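Local coordinates for transmembrane oligosaccharyl transferase (Archaeoglobus fulgidus, PDB 3WAJ), which belongs to the STT3/AglB family of membrane oligosaccharyl transferases, joining a GT-C transmembrane region to a large soluble C-terminal region, at residues K681-D686 / A766-V771; S699-E704 / Q803-E808. All coordinates share one frame; numbering follows the deposited sequence.

Contact 1: K681-D686 / A766-V771; sequences KLHLFD and APSGYV
His683, in the last turn of helix 678-684, meets the loop 766-771 with the NE2-CE1 side of its imidazole. With CG anti to the backbone N (chi1 -151°), the ring reaches out from the helix to the two carbonyls ahead of strand 771-776. CE1 approaches Tyr770 O edge-on, near the ring plane, at 3.4 Å. Gly769 O lies obliquely to the ring, and the bond it accepts from His683 NE2 is weak, 3.3 Å long and bent to 130° at the hydrogen. A water in the ring plane makes the firmer link: it lies 2.9 Å from His683 NE2 and probably donates to Ser768 OG and Gly769 O, though acceptors outnumber its protons. Serine suits its place because one hydroxyl can accept from the water and also pair with Glu744 of helix 740-755. Histidine suits the helix end because both ring nitrogens find partners, ND1 pairing with Ser610 on strand 605-611. Further along, Asp686 starts toward the loop but stays beyond contact; its OD1 forms a salt bridge with Lys772. Polar bridging through a buried water, rather than apolar packing, therefore joins helix end to loop, and the bond at ND1 should help fix the imidazole's rotation.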
loop_
_atom_site.group_PDB
_atom_site.type_symbol
_atom_site.label_atom_id
_atom_site.label_comp_id
_atom_site.label_asym_id
_atom_site.label_seq_id
_atom_site.Cartn_x
_atom_site.Cartn_y
_atom_site.Cartn_z
ATOM N N LYS A 681 10.095 -22.801 -9.209
ATOM C CA LYS A 681 11.122 -23.703 -8.686
ATOM C C LYS A 681 11.211 -23.592 -7.172
ATOM O O LYS A 681 11.434 -24.571 -6.480
ATOM C CB LYS A 681 12.480 -23.375 -9.312
ATOM C CG LYS A 681 12.611 -23.803 -10.757
ATOM C CD LYS A 681 13.906 -23.309 -11.367
ATOM C CE LYS A 681 14.094 -23.809 -12.798
ATOM N NZ LYS A 681 15.390 -23.346 -13.330
ATOM N N LEU A 682 11.031 -22.378 -6.670
ATOM C CA LEU A 682 11.095 -22.118 -5.243
ATOM C C LEU A 682 9.814 -22.561 -4.528
ATOM O O LEU A 682 9.836 -23.416 -3.642
ATOM C CB LEU A 682 11.369 -20.625 -4.988
ATOM C CG LEU A 682 12.823 -20.204 -5.232
ATOM C CD1 LEU A 682 12.984 -18.670 -5.248
ATOM C CD2 LEU A 682 13.729 -20.825 -4.166
ATOM N N HIS A 683 8.683 -21.993 -4.918
ATOM C CA HIS A 683 7.488 -22.246 -4.148
ATOM C C HIS A 683 6.810 -23.545 -4.532
ATOM O O HIS A 683 6.280 -24.236 -3.659
ATOM C CB HIS A 683 6.503 -21.080 -4.197
ATOM C CG HIS A 683 5.669 -20.973 -2.964
ATOM N ND1 HIS A 683 5.853 -19.977 -2.027
ATOM C CD2 HIS A 683 4.668 -21.754 -2.500
ATOM C CE1 HIS A 683 4.987 -20.151 -1.041
ATOM N NE2 HIS A 683 4.258 -21.223 -1.303
ATOM N N LEU A 684 6.821 -23.890 -5.819
ATOM C CA LEU A 684 6.080 -25.074 -6.262
ATOM C C LEU A 684 6.926 -26.332 -6.107
ATOM O O LEU A 684 6.462 -27.324 -5.563
ATOM C CB LEU A 684 5.561 -24.924 -7.696
ATOM C CG LEU A 684 4.495 -25.944 -8.126
ATOM C CD1 LEU A 684 3.307 -25.255 -8.755
ATOM C CD2 LEU A 684 5.058 -27.005 -9.074
ATOM N N PHE A 685 8.178 -26.280 -6.551
ATOM C CA PHE A 685 9.069 -27.435 -6.430
ATOM C C PHE A 685 9.905 -27.438 -5.141
ATOM O O PHE A 685 10.786 -28.290 -4.978
ATOM C CB PHE A 685 9.989 -27.540 -7.665
ATOM C CG PHE A 685 9.245 -27.717 -8.966
ATOM C CD1 PHE A 685 8.734 -28.958 -9.332
ATOM C CD2 PHE A 685 9.057 -26.650 -9.820
ATOM C CE1 PHE A 685 8.049 -29.124 -10.532
ATOM C CE2 PHE A 685 8.376 -26.807 -11.015
ATOM C CZ PHE A 685 7.871 -28.048 -11.371
ATOM N N ASP A 686 9.634 -26.490 -4.237
ATOM C CA ASP A 686 10.318 -26.430 -2.944
ATOM C C ASP A 686 11.824 -26.283 -3.100
ATOM O O ASP A 686 12.604 -26.701 -2.247
ATOM C CB ASP A 686 9.945 -27.656 -2.070
ATOM C CG ASP A 686 8.478 -27.621 -1.611
ATOM O OD1 ASP A 686 8.018 -26.529 -1.193
ATOM O OD2 ASP A 686 7.777 -28.662 -1.728
ATOM N N ALA A 766 0.301 -32.065 -3.414
ATOM C CA ALA A 766 0.068 -31.775 -1.997
ATOM C C ALA A 766 0.203 -30.284 -1.735
ATOM O O ALA A 766 0.952 -29.598 -2.437
ATOM C CB ALA A 766 1.060 -32.535 -1.132
ATOM N N PRO A 767 -0.503 -29.779 -0.705
ATOM C CA PRO A 767 -0.330 -28.361 -0.401
ATOM C C PRO A 767 0.981 -28.169 0.368
ATOM O O PRO A 767 1.707 -29.137 0.556
ATOM C CB PRO A 767 -1.542 -28.041 0.485
ATOM C CG PRO A 767 -1.827 -29.323 1.214
ATOM C CD PRO A 767 -1.472 -30.435 0.201
ATOM N N SER A 768 1.278 -26.947 0.797
ATOM C CA SER A 768 2.567 -26.635 1.415
ATOM C C SER A 768 2.399 -25.336 2.195
ATOM O O SER A 768 1.312 -24.730 2.191
ATOM C CB SER A 768 3.635 -26.465 0.345
ATOM O OG SER A 768 3.426 -25.243 -0.367
ATOM N N GLY A 769 3.467 -24.896 2.852
ATOM C CA GLY A 769 3.382 -23.702 3.676
ATOM C C GLY A 769 3.040 -22.457 2.870
ATOM O O GLY A 769 3.561 -22.242 1.750
ATOM N N TYR A 770 2.174 -21.628 3.451
ATOM C CA TYR A 770 1.802 -20.331 2.875
ATOM C C TYR A 770 3.048 -19.480 2.604
ATOM O O TYR A 770 3.189 -18.884 1.531
ATOM C CB TYR A 770 0.883 -19.592 3.848
ATOM C CG TYR A 770 0.101 -18.435 3.262
ATOM C CD1 TYR A 770 -1.277 -18.508 3.132
ATOM C CD2 TYR A 770 0.731 -17.247 2.877
ATOM C CE1 TYR A 770 -2.008 -17.443 2.623
ATOM C CE2 TYR A 770 0.002 -16.182 2.360
ATOM C CZ TYR A 770 -1.365 -16.295 2.233
ATOM O OH TYR A 770 -2.103 -15.264 1.721
ATOM N N VAL A 771 3.941 -19.422 3.588
ATOM C CA VAL A 771 5.174 -18.649 3.462
ATOM C C VAL A 771 6.374 -19.579 3.535
ATOM O O VAL A 771 6.430 -20.445 4.402
ATOM C CB VAL A 771 5.294 -17.591 4.572
ATOM C CG1 VAL A 771 6.547 -16.737 4.353
ATOM C CG2 VAL A 771 4.065 -16.708 4.596
HETATM O O HOH W 1 1.910 -22.645 -0.490
#

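Contact 2: S699-E704 / Q803-E808; sequences SDYPAE and QNRTFE
Gln803 lays its bent side chain along the backbone between Ser699 and Asp700. Gln803 CG sits 3.3 Å from Ser699 O. The amide nitrogen Gln803 NE2 comes to 3.2 Å from Ser699 C, the carbonyl carbon. Asp700 N is nearly as close, but two donors face each other there, so this is van der Waals contact; NE2 instead bonds to Glu698 O, one residue earlier. CG anti to the carbonyl carbon (chi1 -58°) and the bend at chi2 (-61°) fold the amide onto the chain. A further touch is at Tyr701, whose OH meets the aliphatic part of Arg805, 3.8 Å from CD; ring and guanidinium planes are 64° apart. A long, partly apolar arginine serves well here, offering methylenes to the tyrosine while its charged end reaches Glu698. In the next shell, Ser699 OG donates to Asp700 O (3.0 Å) on a lone pair in the carbonyl plane and also pairs with Val771 N. Asp700 OD1 accepts the Tyr701 N-H at 2.7 Å, just before Pro702 at the N-cap of helix 703-708. The contact thus sits where strand 693-698 runs out toward that helix, against the start of strand 806-814 at the outer side of the four-stranded antiparallel sheet.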
loop_
_atom_site.group_PDB
_atom_site.type_symbol
_atom_site.label_atom_id
_atom_site.label_comp_id
_atom_site.label_asym_id
_atom_site.label_seq_id
_atom_site.Cartn_x
_atom_site.Cartn_y
_atom_site.Cartn_z
ATOM N N SER A 699 6.010 -21.783 6.889
ATOM C CA SER A 699 4.916 -21.589 7.836
ATOM C C SER A 699 3.922 -22.717 7.719
ATOM O O SER A 699 4.072 -23.625 6.900
ATOM C CB SER A 699 4.169 -20.315 7.502
ATOM O OG SER A 699 3.572 -20.415 6.221
ATOM N N ASP A 700 2.875 -22.611 8.524
ATOM C CA ASP A 700 1.713 -23.468 8.432
ATOM C C ASP A 700 1.010 -23.340 7.062
ATOM O O ASP A 700 1.305 -22.426 6.275
ATOM C CB ASP A 700 0.750 -23.090 9.553
ATOM C CG ASP A 700 -0.077 -24.261 10.022
ATOM O OD1 ASP A 700 -0.108 -25.290 9.302
ATOM O OD2 ASP A 700 -0.697 -24.147 11.107
ATOM N N TYR A 701 0.083 -24.258 6.787
ATOM C CA TYR A 701 -0.638 -24.316 5.514
ATOM C C TYR A 701 -1.585 -23.133 5.337
ATOM O O TYR A 701 -1.949 -22.478 6.322
ATOM C CB TYR A 701 -1.469 -25.609 5.451
ATOM C CG TYR A 701 -0.636 -26.864 5.321
ATOM C CD1 TYR A 701 -0.075 -27.213 4.103
ATOM C CD2 TYR A 701 -0.424 -27.705 6.413
ATOM C CE1 TYR A 701 0.688 -28.352 3.968
ATOM C CE2 TYR A 701 0.345 -28.863 6.289
ATOM C CZ TYR A 701 0.896 -29.169 5.059
ATOM O OH TYR A 701 1.655 -30.300 4.893
ATOM N N PRO A 702 -1.998 -22.853 4.083
ATOM C CA PRO A 702 -3.174 -21.979 3.930
ATOM C C PRO A 702 -4.350 -22.547 4.734
ATOM O O PRO A 702 -4.480 -23.771 4.849
ATOM C CB PRO A 702 -3.483 -22.033 2.427
ATOM C CG PRO A 702 -2.483 -23.001 1.803
ATOM C CD PRO A 702 -1.348 -23.144 2.792
ATOM N N ALA A 703 -5.183 -21.664 5.274
ATOM C CA ALA A 703 -6.261 -22.038 6.184
ATOM C C ALA A 703 -7.137 -23.225 5.727
ATOM O O ALA A 703 -7.395 -24.147 6.502
ATOM C CB ALA A 703 -7.136 -20.816 6.482
ATOM N N GLU A 704 -7.600 -23.182 4.482
ATOM C CA GLU A 704 -8.566 -24.158 3.991
ATOM C C GLU A 704 -7.993 -25.562 3.994
ATOM O O GLU A 704 -8.715 -26.525 4.254
ATOM C CB GLU A 704 -9.101 -23.775 2.602
ATOM C CG GLU A 704 -8.067 -23.895 1.479
ATOM C CD GLU A 704 -7.162 -22.651 1.293
ATOM O OE1 GLU A 704 -7.329 -21.625 2.032
ATOM O OE2 GLU A 704 -6.292 -22.726 0.377
ATOM N N GLN A 803 7.266 -28.293 9.394
ATOM C CA GLN A 803 5.846 -28.633 9.458
ATOM C C GLN A 803 5.695 -30.129 9.296
ATOM O O GLN A 803 4.588 -30.623 9.092
ATOM C CB GLN A 803 5.060 -27.938 8.346
ATOM C CG GLN A 803 5.167 -26.427 8.365
ATOM C CD GLN A 803 4.635 -25.828 9.645
ATOM O OE1 GLN A 803 3.816 -26.438 10.339
ATOM N NE2 GLN A 803 5.096 -24.628 9.970
ATOM N N ASN A 804 6.821 -30.835 9.373
ATOM C CA ASN A 804 6.861 -32.283 9.199
ATOM C C ASN A 804 6.228 -32.699 7.876
ATOM O O ASN A 804 5.392 -33.608 7.821
ATOM C CB ASN A 804 6.234 -33.007 10.405
ATOM C CG ASN A 804 6.962 -32.702 11.720
ATOM O OD1 ASN A 804 8.181 -32.508 11.745
ATOM N ND2 ASN A 804 6.208 -32.643 12.815
ATOM N N ARG A 805 6.628 -31.991 6.822
ATOM C CA ARG A 805 6.267 -32.314 5.445
ATOM C C ARG A 805 7.544 -32.685 4.716
ATOM O O ARG A 805 8.605 -32.108 4.985
ATOM C CB ARG A 805 5.621 -31.107 4.769
ATOM C CG ARG A 805 5.430 -31.245 3.264
ATOM C CD ARG A 805 4.688 -30.032 2.701
ATOM N NE ARG A 805 5.502 -28.818 2.709
ATOM C CZ ARG A 805 6.287 -28.437 1.700
ATOM N NH1 ARG A 805 6.356 -29.171 0.601
ATOM N NH2 ARG A 805 7.006 -27.322 1.789
ATOM N N THR A 806 7.458 -33.654 3.809
ATOM C CA THR A 806 8.627 -34.043 3.024
ATOM C C THR A 806 8.465 -33.752 1.532
ATOM O O THR A 806 7.351 -33.640 1.016
ATOM C CB THR A 806 8.992 -35.520 3.233
ATOM O OG1 THR A 806 7.918 -36.350 2.769
ATOM C CG2 THR A 806 9.267 -35.791 4.702
ATOM N N PHE A 807 9.598 -33.629 0.849
ATOM C CA PHE A 807 9.619 -33.515 -0.604
ATOM C C PHE A 807 10.991 -33.974 -1.026
ATOM O O PHE A 807 11.899 -34.045 -0.193
ATOM C CB PHE A 807 9.354 -32.070 -1.081
ATOM C CG PHE A 807 10.353 -31.055 -0.574
ATOM C CD1 PHE A 807 10.047 -30.257 0.531
ATOM C CD2 PHE A 807 11.592 -30.892 -1.193
ATOM C CE1 PHE A 807 10.964 -29.312 1.018
ATOM C CE2 PHE A 807 12.514 -29.947 -0.711
ATOM C CZ PHE A 807 12.188 -29.154 0.399
ATOM N N GLU A 808 11.152 -34.290 -2.306
ATOM C CA GLU A 808 12.446 -34.739 -2.801
ATOM C C GLU A 808 13.226 -33.596 -3.433
ATOM O O GLU A 808 12.692 -32.860 -4.275
ATOM C CB GLU A 808 12.266 -35.879 -3.811
ATOM C CG GLU A 808 11.826 -37.192 -3.185
ATOM C CD GLU A 808 12.818 -37.701 -2.152
ATOM O OE1 GLU A 808 14.025 -37.833 -2.474
ATOM O OE2 GLU A 808 12.386 -37.954 -1.007
#

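How the contacts relate
The centres of contact 1 and contact 2 lie about 8 Å apart, and their segments alternate along the chain. A salt bridge ties them directly: Asp686 OD2 of contact 1 is 2.8 Å from Arg805 NH1 of contact 2. Backbone hydrogen bonds join Ser699 to Val771 and Asp700 to Tyr770, where strands 693-698 and 771-776 adjoin, and Ser768 O packs on Pro702 CD at 3.2 Å. Segments 699-704 and 766-771 thus run side by side, with 681-686 and 803-808 linked through the ion pair. Both contacts belong to the soluble C-terminal region, whereas the zinc ion is held by Asp47, Asp161 and His163 in the N-terminal membrane region.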